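Beta-galactosidase (Trichoderma reesei, PDB 3OG2) probably hydrolyses terminal non-reducing beta-D-galactose residues of beta-D-galactosides, as a glycoprotein of glycoside hydrolase family 35. Local coordinates at residues Val277-Gly282 against Thr317-Tyr322; Tyr235-Tyr240 against Thr272-Val277; Ile42-Val47 against Phe70-Phe75; Val306-Asn311 against Ser360-Gln365. One frame throughout, in Å; residues are numbered along the deposited sequence.

Contact 1. Residues Val277-Gly282 against Thr317-Tyr322; sequences VEFQGG and TIFNIY
F279 N donates to N320 O at 2.8 Å, nearly in line with the carbonyl, and so begins the parallel pairing of two neighbouring strands in the family 35 TIM barrel. F279 O then accepts Y322 N at 3.0 Å. The exchange closes with G281 N bound to Y322 O, the donor standing above the carbonyl plane rather than on a lone pair.

Where the chain turns a corner at V277 and E278, a side chain takes over from the backbone. N320 ND2 reaches V277 O at 2.9 Å, and that oxygen lies in the plane of the amide. With CG anti to the backbone N (chi1 176°), the N320 amide can also engage the next strand: OD1 is bound to S44 OG and ND2 to E46 OE1, which fixes its rotation.

E278 and Y322 run side by side in the same direction, their CB atoms 3.9 Å apart. The carboxylate is tilted only 25° from the ring, and E278 OE1 sits over one face near the rim. Y240 OH binds OE1 and R114 forms a salt bridge with OE2, holding at the barrel mouth a residue that contacts beta-D-galactose when the sugar is bound.

On the other side of the strands the packing is apolar. F279 CB meets the edge of the F319 ring at CE1, 3.6 Å away, and the two rings are inclined at 56°. I321 CD1 lies over one face of the F319 ring. Further on, G281 CA packs 3.7 Å from I321 CG2.

Contact 2. Residues Tyr235-Tyr240 against Thr272-Val277; sequences YGHDGY and TPFSLV
H237 lays its imidazole alongside L276 and reaches toward F274. From CB, CG turns in between the backbone N and the carbonyl carbon (chi1 74°), which brings the ring alongside L276. ND1 donates to the carbonyl O of D238 at 3.0 Å, the acceptor lying in the ring plane, and this bond fixes how the ring is turned. CE1 touches L276 CD2 at 3.4 Å. At the tip, NE2 comes to the edge of the F274 ring, 3.6 Å from CE1, while W261 of helix 261-268 meets the imidazole edge-to-face. Replaced by an alanine, this histidine is likely to leave L276 CD2 and the F274 edge without their neighbour and D238 O without its ND1 donor.

At the root of this side chain the backbones pair in parallel: H237 N donates to S275 O at 3.2 Å, and H237 O accepts V277 N. Further back the strands are too far apart to bond directly, and two waters fill in. One links Y235 O to S275 N; the other donates to Y235 O and P273 O and accepts from T272 OG1 at 2.7 Å, the threonine also being bonded to S269. At the opposite end D238 OD1 lies 3.8 Å from V277 CB, its carboxylate close to the galactose-binding residues E180 and E278. Two parallel strands joined through helix 261-268 make this a beta-alpha-beta unit of the TIM barrel, with its site at the C-terminal strand ends.

Contact 3. Residues Ile42-Val47 against Phe70-Phe75; sequences IFSGEV and FNTVSF
The rings of F43 and F70 form an offset stack, centroids 4.3 Å apart and planes at 23°, with F70 CE1 over the centre of the F43 face. Beyond the stack, the F70 face also lies over the backbone of F43 and S44, and the F43 ring meets that of F319 as well. The stack lies within a beta-alpha-beta unit of the TIM barrel, in which strands 38-47 and 72-76 run parallel with helix 58-66 between them.

F43 is also held through its backbone. F43 O accepts N71 N at 3.0 Å, and F43 N donates to N71 OD1. T72 OG1 reaches the same OD1 from the opposite face of the amide, so two donors grip one oxygen, while N71 ND2 bonds V41 O.

The ladder continues with G45 N to T72 O, S74 N to G45 O, and V47 N to S74 O at 3.0 Å. V47 CB packs on V73 CG1 at 3.8 Å, and both valines also touch I65 of helix 58-66. On the other face, E46 bends at chi2 (87°), which folds its carboxylate back over S74. There S74 OG donates to E46 OE1 at 2.6 Å, arriving from above the carboxylate plane, while R114 forms a salt bridge with OE2.

Contact 4. Residues Val306-Asn311 against Ser360-Gln365; sequences VFYKNN and SELKLQ
Q365 and Y308 bury the most surface here and meet at about a right angle, the amide of one perpendicular to the ring of the other. Q365 OE1 approaches in the plane of the Y308 ring, at its edge, 3.1 Å from CB and 3.4 Å from CD2. These are carbon contacts, and this buried oxygen has no hydrogen-bonding partner in the model. The other end of the amide is well placed: NE2 donates to E361 OE2 at 2.9 Å, one helical turn back, along the anti lone pair of the carboxylate. Without the glutamine amide, as with an alanine, the CB and ring edge of Y308 would probably face a gap and E361 OE2 would lose its amide donor.

Further along the same ring edge, L362 CD1 touches Y308 CE2 at 3.8 Å. With CG anti to the carbonyl carbon (chi1 -64°), the tyrosine is directed between the helices, and its hydroxyl goes on to bond Q280 O of the barrel strand.

K309 stretches out in an extended chain beside this pair, its CE 4.2 Å from E361 OE2. The charges stay beyond salt-bridge range, and a water joins them, accepting from K309 NZ and donating to E361 OE2 at 2.6 Å. The lysine has its salt bridge with E470.

Segments 306-311 and 360-365, of helices 301-313 and 357-370, run nearly parallel, 18° apart, with axes 11.4 Å from each other, and long side chains span the interval. Both helices pack on the outside of the TIM barrel: Y308 rests on F319 and I321 of strand 318-321, and L362 on F70.

How the contacts relate
All four contacts are buried and belong to one TIM barrel. Contacts 1, 2 and 3 are strand pairings in its sheet: contacts 1 and 2 share strand 275-280 and V277, and strand 318-321 of contact 1 borders strand 38-47 of contact 3, to which it is bonded by F319 O to S44 N. Backbone bonds dominate there, and polar residues gather near the galactose site. Contact 4 belongs to the outer helical layer, with side-chain packing and one water-bridged charge pair in place of a ladder. It nevertheless reaches the sheet: N311 packs on L276 of contact 2, and L362 packs on F43 of contact 3. Contacts 2 and 3 do not touch.

Contact 1. Residues Val277-Gly282 against Thr317-Tyr322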
loop_
_atom_site.group_PDB
_atom_site.type_symbol
_atom_site.label_atom_id
_atom_site.label_comp_id
_atom_site.label_asym_id
_atom_site.label_seq_id
_atom_site.Cartn_x
_atom_site.Cartn_y
_atom_site.Cartn_z
ATOM N N VAL A 277 6.982 5.568 12.093
ATOM C CA VAL A 277 5.739 5.951 11.417
ATOM C C VAL A 277 5.671 5.333 10.034
ATOM O O VAL A 277 4.610 5.113 9.470
ATOM C CB VAL A 277 5.643 7.499 11.382
ATOM C CG1 VAL A 277 4.467 7.979 10.528
ATOM C CG2 VAL A 277 5.472 7.922 12.830
ATOM N N GLU A 278 6.818 4.991 9.411
ATOM C CA GLU A 278 6.845 4.144 8.217
ATOM C C GLU A 278 8.014 3.186 8.378
ATOM O O GLU A 278 9.169 3.650 8.480
ATOM C CB GLU A 278 7.087 4.854 6.895
ATOM C CG GLU A 278 6.033 5.946 6.628
ATOM C CD GLU A 278 6.466 6.755 5.430
ATOM O OE1 GLU A 278 7.322 6.326 4.608
ATOM O OE2 GLU A 278 5.936 7.876 5.255
ATOM N N PHE A 279 7.728 1.902 8.397
ATOM C CA PHE A 279 8.798 0.912 8.366
ATOM C C PHE A 279 8.535 -0.016 7.186
ATOM O O PHE A 279 7.396 -0.429 6.941
ATOM C CB PHE A 279 8.901 0.144 9.688
ATOM C CG PHE A 279 10.196 -0.682 9.655
ATOM C CD1 PHE A 279 11.439 -0.074 9.921
ATOM C CD2 PHE A 279 10.158 -2.027 9.317
ATOM C CE1 PHE A 279 12.599 -0.839 9.835
ATOM C CE2 PHE A 279 11.325 -2.766 9.248
ATOM C CZ PHE A 279 12.542 -2.182 9.479
ATOM N N GLN A 280 9.594 -0.373 6.464
ATOM C CA GLN A 280 9.492 -1.151 5.242
ATOM C C GLN A 280 8.603 -2.383 5.340
ATOM O O GLN A 280 8.831 -3.309 6.145
ATOM C CB GLN A 280 10.933 -1.573 4.896
ATOM C CG GLN A 280 11.025 -2.293 3.559
ATOM C CD GLN A 280 12.409 -2.145 2.945
ATOM O OE1 GLN A 280 13.420 -1.931 3.636
ATOM N NE2 GLN A 280 12.454 -2.229 1.618
ATOM N N GLY A 281 7.612 -2.392 4.444
ATOM C CA GLY A 281 6.731 -3.535 4.227
ATOM C C GLY A 281 6.777 -4.042 2.796
ATOM O O GLY A 281 5.966 -4.935 2.472
ATOM N N GLY A 282 7.623 -3.488 1.965
ATOM C CA GLY A 282 7.745 -3.922 0.585
ATOM C C GLY A 282 8.733 -2.979 -0.087
ATOM O O GLY A 282 9.620 -2.388 0.566
ATOM N N THR A 317 6.844 1.229 20.100
ATOM C CA THR A 317 5.477 1.048 20.574
ATOM C C THR A 317 4.471 1.781 19.672
ATOM O O THR A 317 3.277 1.671 19.936
ATOM C CB THR A 317 5.278 1.473 22.012
ATOM O OG1 THR A 317 5.736 2.824 22.134
ATOM C CG2 THR A 317 6.085 0.562 22.983
ATOM N N ILE A 318 4.949 2.488 18.623
ATOM C CA ILE A 318 4.011 2.960 17.561
ATOM C C ILE A 318 4.735 2.509 16.289
ATOM O O ILE A 318 5.852 2.996 16.018
ATOM C CB ILE A 318 3.774 4.475 17.586
ATOM C CG1 ILE A 318 3.107 4.927 18.899
ATOM C CG2 ILE A 318 2.964 4.881 16.335
ATOM C CD1 ILE A 318 2.886 6.407 18.997
ATOM N N PHE A 319 4.148 1.552 15.568
ATOM C CA PHE A 319 4.889 0.839 14.514
ATOM C C PHE A 319 3.972 0.684 13.333
ATOM O O PHE A 319 2.975 -0.063 13.428
ATOM C CB PHE A 319 5.304 -0.516 15.119
ATOM C CG PHE A 319 6.216 -1.385 14.249
ATOM C CD1 PHE A 319 7.036 -0.902 13.239
ATOM C CD2 PHE A 319 6.227 -2.736 14.552
ATOM C CE1 PHE A 319 7.895 -1.754 12.536
ATOM C CE2 PHE A 319 7.067 -3.591 13.829
ATOM C CZ PHE A 319 7.887 -3.111 12.853
ATOM N N ASN A 320 4.264 1.340 12.199
ATOM C CA ASN A 320 3.399 1.292 11.030
ATOM C C ASN A 320 4.161 0.717 9.845
ATOM O O ASN A 320 5.286 1.130 9.571
ATOM C CB ASN A 320 2.901 2.691 10.697
ATOM C CG ASN A 320 2.059 2.725 9.423
ATOM O OD1 ASN A 320 1.029 2.036 9.324
ATOM N ND2 ASN A 320 2.463 3.489 8.429
ATOM N N ILE A 321 3.519 -0.242 9.190
ATOM C CA ILE A 321 4.125 -0.964 8.074
ATOM C C ILE A 321 3.685 -0.389 6.746
ATOM O O ILE A 321 2.506 -0.404 6.387
ATOM C CB ILE A 321 3.728 -2.466 8.141
ATOM C CG1 ILE A 321 4.114 -3.116 9.497
ATOM C CG2 ILE A 321 4.315 -3.250 6.949
ATOM C CD1 ILE A 321 5.578 -2.848 9.888
ATOM N N TYR A 322 4.668 0.211 6.007
ATOM C CA TYR A 322 4.406 0.903 4.734
ATOM C C TYR A 322 4.920 -0.034 3.649
ATOM O O TYR A 322 6.163 -0.194 3.607
ATOM C CB TYR A 322 5.145 2.261 4.744
ATOM C CG TYR A 322 4.790 3.074 3.514
ATOM C CD1 TYR A 322 5.242 2.762 2.232
ATOM C CD2 TYR A 322 3.955 4.200 3.605
ATOM C CE1 TYR A 322 4.919 3.490 1.132
ATOM C CE2 TYR A 322 3.597 4.968 2.503
ATOM C CZ TYR A 322 4.080 4.602 1.271
ATOM O OH TYR A 322 3.706 5.315 0.156
#

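Contact 2. Residues Tyr235-Tyr240 against Thr272-Val277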
loop_
_atom_site.group_PDB
_atom_site.type_symbol
_atom_site.label_atom_id
_atom_site.label_comp_id
_atom_site.label_asym_id
_atom_site.label_seq_id
_atom_site.Cartn_x
_atom_site.Cartn_y
_atom_site.Cartn_z
ATOM N N TYR A 235 7.663 12.557 18.361
ATOM C CA TYR A 235 8.641 12.476 17.293
ATOM C C TYR A 235 8.588 11.089 16.648
ATOM O O TYR A 235 8.744 10.082 17.373
ATOM C CB TYR A 235 10.058 12.719 17.873
ATOM C CG TYR A 235 11.112 12.576 16.807
ATOM C CD1 TYR A 235 11.308 13.557 15.823
ATOM C CD2 TYR A 235 11.928 11.411 16.781
ATOM C CE1 TYR A 235 12.272 13.437 14.819
ATOM C CE2 TYR A 235 12.890 11.319 15.771
ATOM C CZ TYR A 235 13.056 12.307 14.819
ATOM O OH TYR A 235 14.042 12.161 13.855
ATOM N N GLY A 236 8.396 11.033 15.356
ATOM C CA GLY A 236 8.396 9.765 14.614
ATOM C C GLY A 236 9.507 9.820 13.541
ATOM O O GLY A 236 9.866 10.897 13.084
ATOM N N HIS A 237 9.977 8.618 13.179
ATOM C CA HIS A 237 10.846 8.571 12.014
ATOM C C HIS A 237 10.587 7.276 11.248
ATOM O O HIS A 237 9.812 6.421 11.677
ATOM C CB HIS A 237 12.334 8.751 12.364
ATOM C CG HIS A 237 13.010 7.591 13.022
ATOM N ND1 HIS A 237 13.445 6.474 12.336
ATOM C CD2 HIS A 237 13.303 7.400 14.334
ATOM C CE1 HIS A 237 14.007 5.646 13.248
ATOM N NE2 HIS A 237 13.936 6.163 14.462
ATOM N N ASP A 238 11.231 7.209 10.090
ATOM C CA ASP A 238 10.954 6.109 9.146
ATOM C C ASP A 238 12.175 5.229 8.955
ATOM O O ASP A 238 13.273 5.568 9.440
ATOM C CB ASP A 238 10.541 6.713 7.808
ATOM C CG ASP A 238 9.219 7.458 7.932
ATOM O OD1 ASP A 238 8.510 7.367 8.956
ATOM O OD2 ASP A 238 8.822 8.175 6.954
ATOM N N GLY A 239 11.997 4.104 8.293
ATOM C CA GLY A 239 13.169 3.290 7.961
ATOM C C GLY A 239 12.849 2.291 6.874
ATOM O O GLY A 239 11.840 1.591 6.988
ATOM N N TYR A 240 13.722 2.218 5.860
ATOM C CA TYR A 240 13.611 1.241 4.792
ATOM C C TYR A 240 14.994 0.590 4.625
ATOM O O TYR A 240 15.692 0.790 3.629
ATOM C CB TYR A 240 13.162 1.897 3.489
ATOM C CG TYR A 240 11.750 2.399 3.577
ATOM C CD1 TYR A 240 11.505 3.679 4.097
ATOM C CD2 TYR A 240 10.674 1.644 3.128
ATOM C CE1 TYR A 240 10.206 4.181 4.194
ATOM C CE2 TYR A 240 9.371 2.134 3.201
ATOM C CZ TYR A 240 9.154 3.406 3.729
ATOM O OH TYR A 240 7.832 3.862 3.781
ATOM N N THR A 272 8.750 10.737 24.619
ATOM C CA THR A 272 7.610 10.264 23.816
ATOM C C THR A 272 7.880 8.858 23.325
ATOM O O THR A 272 9.025 8.378 23.336
ATOM C CB THR A 272 7.315 11.245 22.657
ATOM O OG1 THR A 272 8.472 11.416 21.819
ATOM C CG2 THR A 272 6.942 12.630 23.148
ATOM N N PRO A 273 6.845 8.141 22.917
ATOM C CA PRO A 273 7.066 6.733 22.561
ATOM C C PRO A 273 7.930 6.554 21.351
ATOM O O PRO A 273 7.797 7.292 20.381
ATOM C CB PRO A 273 5.624 6.276 22.258
ATOM C CG PRO A 273 4.716 7.218 22.970
ATOM C CD PRO A 273 5.430 8.558 22.881
ATOM N N PHE A 274 8.769 5.533 21.376
ATOM C CA PHE A 274 9.550 5.229 20.164
ATOM C C PHE A 274 8.604 4.812 19.036
ATOM O O PHE A 274 7.871 3.838 19.142
ATOM C CB PHE A 274 10.604 4.178 20.460
ATOM C CG PHE A 274 11.403 3.778 19.213
ATOM C CD1 PHE A 274 11.782 4.686 18.243
ATOM C CD2 PHE A 274 11.723 2.413 19.076
ATOM C CE1 PHE A 274 12.442 4.236 17.074
ATOM C CE2 PHE A 274 12.383 1.992 17.932
ATOM C CZ PHE A 274 12.747 2.900 16.942
ATOM N N SER A 275 8.631 5.629 17.968
ATOM C CA SER A 275 7.656 5.530 16.885
ATOM C C SER A 275 8.295 5.435 15.511
ATOM O O SER A 275 9.057 6.314 15.126
ATOM C CB SER A 275 6.794 6.796 16.905
ATOM O OG SER A 275 6.116 6.946 18.162
ATOM N N LEU A 276 7.977 4.352 14.811
ATOM C CA LEU A 276 8.392 4.145 13.438
ATOM C C LEU A 276 7.117 4.361 12.609
ATOM O O LEU A 276 6.270 3.479 12.489
ATOM C CB LEU A 276 8.974 2.747 13.195
ATOM C CG LEU A 276 10.316 2.538 13.903
ATOM C CD1 LEU A 276 10.732 1.066 13.795
ATOM C CD2 LEU A 276 11.387 3.460 13.314
ATOM N N VAL A 277 6.982 5.568 12.093
ATOM C CA VAL A 277 5.739 5.951 11.417
ATOM C C VAL A 277 5.671 5.333 10.034
ATOM O O VAL A 277 4.610 5.113 9.470
ATOM C CB VAL A 277 5.643 7.499 11.382
ATOM C CG1 VAL A 277 4.467 7.979 10.528
ATOM C CG2 VAL A 277 5.472 7.922 12.830
HETATM O O HOH W 1 10.406 7.822 17.114
HETATM O O HOH W 2 9.069 9.548 19.996
#

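Contact 3. Residues Ile42-Val47 against Phe70-Phe75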
loop_
_atom_site.group_PDB
_atom_site.type_symbol
_atom_site.label_atom_id
_atom_site.label_comp_id
_atom_site.label_asym_id
_atom_site.label_seq_id
_atom_site.Cartn_x
_atom_site.Cartn_y
_atom_site.Cartn_z
ATOM N N ILE A 42 0.662 0.466 19.458
ATOM C CA ILE A 42 0.021 0.762 18.166
ATOM C C ILE A 42 0.779 -0.016 17.092
ATOM O O ILE A 42 1.988 0.179 16.881
ATOM C CB ILE A 42 0.052 2.265 17.884
ATOM C CG1 ILE A 42 -0.802 3.038 18.899
ATOM C CG2 ILE A 42 -0.334 2.543 16.431
ATOM C CD1 ILE A 42 -2.283 2.670 18.806
ATOM N N PHE A 43 0.074 -0.916 16.447
ATOM C CA PHE A 43 0.654 -1.740 15.365
ATOM C C PHE A 43 -0.271 -1.460 14.194
ATOM O O PHE A 43 -1.453 -1.822 14.240
ATOM C CB PHE A 43 0.711 -3.206 15.773
ATOM C CG PHE A 43 1.817 -4.004 15.050
ATOM C CD1 PHE A 43 2.527 -3.558 13.939
ATOM C CD2 PHE A 43 2.116 -5.272 15.546
ATOM C CE1 PHE A 43 3.506 -4.335 13.306
ATOM C CE2 PHE A 43 3.103 -6.040 14.920
ATOM C CZ PHE A 43 3.802 -5.605 13.812
ATOM N N SER A 44 0.245 -0.787 13.184
ATOM C CA SER A 44 -0.516 -0.146 12.115
ATOM C C SER A 44 -0.084 -0.607 10.755
ATOM O O SER A 44 1.098 -0.942 10.593
ATOM C CB SER A 44 -0.266 1.375 12.277
ATOM O OG SER A 44 -0.961 2.101 11.256
ATOM N N GLY A 45 -1.017 -0.563 9.827
ATOM C CA GLY A 45 -0.695 -0.887 8.444
ATOM C C GLY A 45 -1.038 0.292 7.541
ATOM O O GLY A 45 -2.117 0.872 7.724
ATOM N N GLU A 46 -0.265 0.567 6.535
ATOM C CA GLU A 46 -0.545 1.656 5.622
ATOM C C GLU A 46 -1.511 1.207 4.505
ATOM O O GLU A 46 -1.267 0.163 3.880
ATOM C CB GLU A 46 0.755 2.129 4.937
ATOM C CG GLU A 46 0.552 3.428 4.202
ATOM C CD GLU A 46 0.728 4.690 5.000
ATOM O OE1 GLU A 46 1.030 4.655 6.232
ATOM O OE2 GLU A 46 0.557 5.794 4.393
ATOM N N VAL A 47 -2.544 2.023 4.302
ATOM C CA VAL A 47 -3.573 1.830 3.259
ATOM C C VAL A 47 -3.893 3.196 2.675
ATOM O O VAL A 47 -4.083 4.122 3.448
ATOM C CB VAL A 47 -4.852 1.214 3.834
ATOM C CG1 VAL A 47 -5.945 1.104 2.754
ATOM C CG2 VAL A 47 -4.578 -0.142 4.483
ATOM N N PHE A 70 -3.388 -6.195 14.165
ATOM C CA PHE A 70 -3.159 -4.724 14.152
ATOM C C PHE A 70 -4.362 -3.995 14.753
ATOM O O PHE A 70 -5.472 -4.525 14.729
ATOM C CB PHE A 70 -2.984 -4.274 12.720
ATOM C CG PHE A 70 -1.595 -4.606 12.123
ATOM C CD1 PHE A 70 -0.748 -5.578 12.664
ATOM C CD2 PHE A 70 -1.204 -3.892 10.993
ATOM C CE1 PHE A 70 0.479 -5.804 12.052
ATOM C CE2 PHE A 70 0.062 -4.105 10.376
ATOM C CZ PHE A 70 0.894 -5.091 10.926
ATOM N N ASN A 71 -4.095 -2.763 15.235
ATOM C CA ASN A 71 -5.203 -1.965 15.790
ATOM C C ASN A 71 -5.406 -0.678 15.030
ATOM O O ASN A 71 -6.392 0.036 15.315
ATOM C CB ASN A 71 -5.007 -1.666 17.282
ATOM C CG ASN A 71 -3.583 -1.244 17.582
ATOM O OD1 ASN A 71 -2.930 -0.554 16.810
ATOM N ND2 ASN A 71 -3.096 -1.728 18.726
ATOM N N THR A 72 -4.554 -0.397 14.035
ATOM C CA THR A 72 -4.507 0.929 13.403
ATOM C C THR A 72 -4.199 0.790 11.927
ATOM O O THR A 72 -3.538 -0.160 11.501
ATOM C CB THR A 72 -3.458 1.773 14.126
ATOM O OG1 THR A 72 -3.760 1.871 15.527
ATOM C CG2 THR A 72 -3.339 3.190 13.587
ATOM N N VAL A 73 -4.683 1.755 11.182
ATOM C CA VAL A 73 -4.300 1.959 9.790
ATOM C C VAL A 73 -3.827 3.410 9.666
ATOM O O VAL A 73 -4.440 4.324 10.218
ATOM C CB VAL A 73 -5.480 1.646 8.848
ATOM C CG1 VAL A 73 -5.339 2.297 7.470
ATOM C CG2 VAL A 73 -5.536 0.104 8.714
ATOM N N SER A 74 -2.761 3.558 8.880
ATOM C CA SER A 74 -2.248 4.868 8.503
ATOM C C SER A 74 -2.569 5.150 7.052
ATOM O O SER A 74 -2.422 4.255 6.235
ATOM C CB SER A 74 -0.723 4.812 8.724
ATOM O OG SER A 74 -0.087 5.986 8.231
ATOM N N PHE A 75 -3.022 6.386 6.757
ATOM C CA PHE A 75 -3.419 6.662 5.383
ATOM C C PHE A 75 -2.973 8.044 4.961
ATOM O O PHE A 75 -2.980 8.987 5.754
ATOM C CB PHE A 75 -4.922 6.538 5.198
ATOM C CG PHE A 75 -5.770 7.587 5.915
ATOM C CD1 PHE A 75 -6.088 7.487 7.275
ATOM C CD2 PHE A 75 -6.235 8.697 5.199
ATOM C CE1 PHE A 75 -6.884 8.469 7.888
ATOM C CE2 PHE A 75 -7.043 9.654 5.819
ATOM C CZ PHE A 75 -7.362 9.538 7.158
#

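Contact 4. Residues Val306-Asn311 against Ser360-Gln365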
loop_
_atom_site.group_PDB
_atom_site.type_symbol
_atom_site.label_atom_id
_atom_site.label_comp_id
_atom_site.label_asym_id
_atom_site.label_seq_id
_atom_site.Cartn_x
_atom_site.Cartn_y
_atom_site.Cartn_z
ATOM N N VAL A 306 13.115 -11.150 11.097
ATOM C CA VAL A 306 14.379 -10.565 11.602
ATOM C C VAL A 306 14.255 -9.075 11.829
ATOM O O VAL A 306 14.611 -8.548 12.902
ATOM C CB VAL A 306 15.544 -10.860 10.630
ATOM C CG1 VAL A 306 16.836 -10.195 11.115
ATOM C CG2 VAL A 306 15.766 -12.365 10.434
ATOM N N PHE A 307 13.773 -8.332 10.803
ATOM C CA PHE A 307 13.785 -6.880 10.963
ATOM C C PHE A 307 12.689 -6.345 11.884
ATOM O O PHE A 307 12.907 -5.351 12.591
ATOM C CB PHE A 307 13.633 -6.184 9.591
ATOM C CG PHE A 307 14.913 -6.186 8.772
ATOM C CD1 PHE A 307 15.306 -7.300 8.063
ATOM C CD2 PHE A 307 15.673 -4.980 8.737
ATOM C CE1 PHE A 307 16.436 -7.264 7.287
ATOM C CE2 PHE A 307 16.847 -4.964 7.965
ATOM C CZ PHE A 307 17.213 -6.087 7.250
ATOM N N TYR A 308 11.506 -6.947 11.896
ATOM C CA TYR A 308 10.438 -6.391 12.754
ATOM C C TYR A 308 10.732 -6.705 14.206
ATOM O O TYR A 308 10.544 -5.863 15.091
ATOM C CB TYR A 308 9.051 -6.850 12.363
ATOM C CG TYR A 308 8.594 -6.387 10.975
ATOM C CD1 TYR A 308 9.396 -5.624 10.141
ATOM C CD2 TYR A 308 7.322 -6.738 10.541
ATOM C CE1 TYR A 308 8.942 -5.219 8.896
ATOM C CE2 TYR A 308 6.865 -6.345 9.289
ATOM C CZ TYR A 308 7.681 -5.584 8.483
ATOM O OH TYR A 308 7.223 -5.199 7.244
ATOM N N LYS A 309 11.228 -7.916 14.501
ATOM C CA LYS A 309 11.614 -8.195 15.902
ATOM C C LYS A 309 12.818 -7.349 16.297
ATOM O O LYS A 309 12.948 -7.042 17.486
ATOM C CB LYS A 309 11.903 -9.693 16.064
ATOM C CG LYS A 309 10.608 -10.521 15.909
ATOM C CD LYS A 309 10.865 -12.021 15.978
ATOM C CE LYS A 309 9.573 -12.774 15.589
ATOM N NZ LYS A 309 9.683 -14.224 15.759
ATOM N N ASN A 310 13.673 -6.934 15.336
ATOM C CA ASN A 310 14.742 -6.010 15.707
ATOM C C ASN A 310 14.201 -4.658 16.131
ATOM O O ASN A 310 14.865 -3.936 16.902
ATOM C CB ASN A 310 15.668 -5.860 14.496
ATOM C CG ASN A 310 16.871 -5.020 14.800
ATOM O OD1 ASN A 310 17.680 -5.403 15.682
ATOM N ND2 ASN A 310 17.003 -3.893 14.097
ATOM N N ASN A 311 13.028 -4.234 15.661
ATOM C CA ASN A 311 12.419 -3.009 16.123
ATOM C C ASN A 311 11.782 -3.217 17.505
ATOM O O ASN A 311 11.796 -2.294 18.326
ATOM C CB ASN A 311 11.345 -2.531 15.112
ATOM C CG ASN A 311 12.008 -2.118 13.804
ATOM O OD1 ASN A 311 13.164 -1.695 13.769
ATOM N ND2 ASN A 311 11.260 -2.254 12.696
ATOM N N SER A 360 1.022 -14.283 6.957
ATOM C CA SER A 360 0.795 -15.137 8.133
ATOM C C SER A 360 1.862 -14.908 9.182
ATOM O O SER A 360 1.552 -14.949 10.385
ATOM C CB SER A 360 0.773 -16.600 7.691
ATOM O OG SER A 360 -0.258 -16.795 6.703
ATOM N N GLU A 361 3.112 -14.643 8.743
ATOM C CA GLU A 361 4.163 -14.340 9.743
ATOM C C GLU A 361 3.860 -13.030 10.463
ATOM O O GLU A 361 4.066 -12.925 11.671
ATOM C CB GLU A 361 5.494 -14.260 9.030
ATOM C CG GLU A 361 6.571 -13.618 9.910
ATOM C CD GLU A 361 6.893 -14.307 11.219
ATOM O OE1 GLU A 361 6.904 -15.576 11.198
ATOM O OE2 GLU A 361 7.179 -13.654 12.285
ATOM N N LEU A 362 3.343 -12.025 9.730
ATOM C CA LEU A 362 3.026 -10.743 10.384
ATOM C C LEU A 362 1.919 -10.924 11.399
ATOM O O LEU A 362 1.965 -10.286 12.469
ATOM C CB LEU A 362 2.671 -9.741 9.299
ATOM C CG LEU A 362 2.449 -8.311 9.728
ATOM C CD1 LEU A 362 3.608 -7.761 10.561
ATOM C CD2 LEU A 362 2.275 -7.457 8.461
ATOM N N LYS A 363 0.942 -11.802 11.105
ATOM C CA LYS A 363 -0.119 -12.079 12.085
ATOM C C LYS A 363 0.454 -12.672 13.357
ATOM O O LYS A 363 -0.018 -12.377 14.445
ATOM C CB LYS A 363 -1.089 -13.093 11.441
ATOM C CG LYS A 363 -2.204 -13.520 12.381
ATOM C CD LYS A 363 -3.298 -14.380 11.683
ATOM C CE LYS A 363 -2.633 -15.638 11.075
ATOM N NZ LYS A 363 -3.693 -16.540 10.523
ATOM N N LEU A 364 1.488 -13.542 13.280
ATOM C CA LEU A 364 2.030 -14.088 14.528
ATOM C C LEU A 364 2.555 -12.960 15.414
ATOM O O LEU A 364 2.407 -12.983 16.647
ATOM C CB LEU A 364 3.174 -15.043 14.228
ATOM C CG LEU A 364 2.887 -16.189 13.276
ATOM C CD1 LEU A 364 4.123 -17.092 13.167
ATOM C CD2 LEU A 364 1.688 -16.997 13.741
ATOM N N GLN A 365 3.156 -11.962 14.758
ATOM C CA GLN A 365 3.736 -10.845 15.531
ATOM C C GLN A 365 2.682 -9.915 16.085
ATOM O O GLN A 365 2.778 -9.493 17.246
ATOM C CB GLN A 365 4.681 -10.054 14.612
ATOM C CG GLN A 365 5.878 -10.905 14.115
ATOM C CD GLN A 365 6.772 -10.084 13.208
ATOM O OE1 GLN A 365 6.785 -8.841 13.219
ATOM N NE2 GLN A 365 7.550 -10.731 12.379
HETATM O O HOH W 3 7.298 -14.851 14.606
#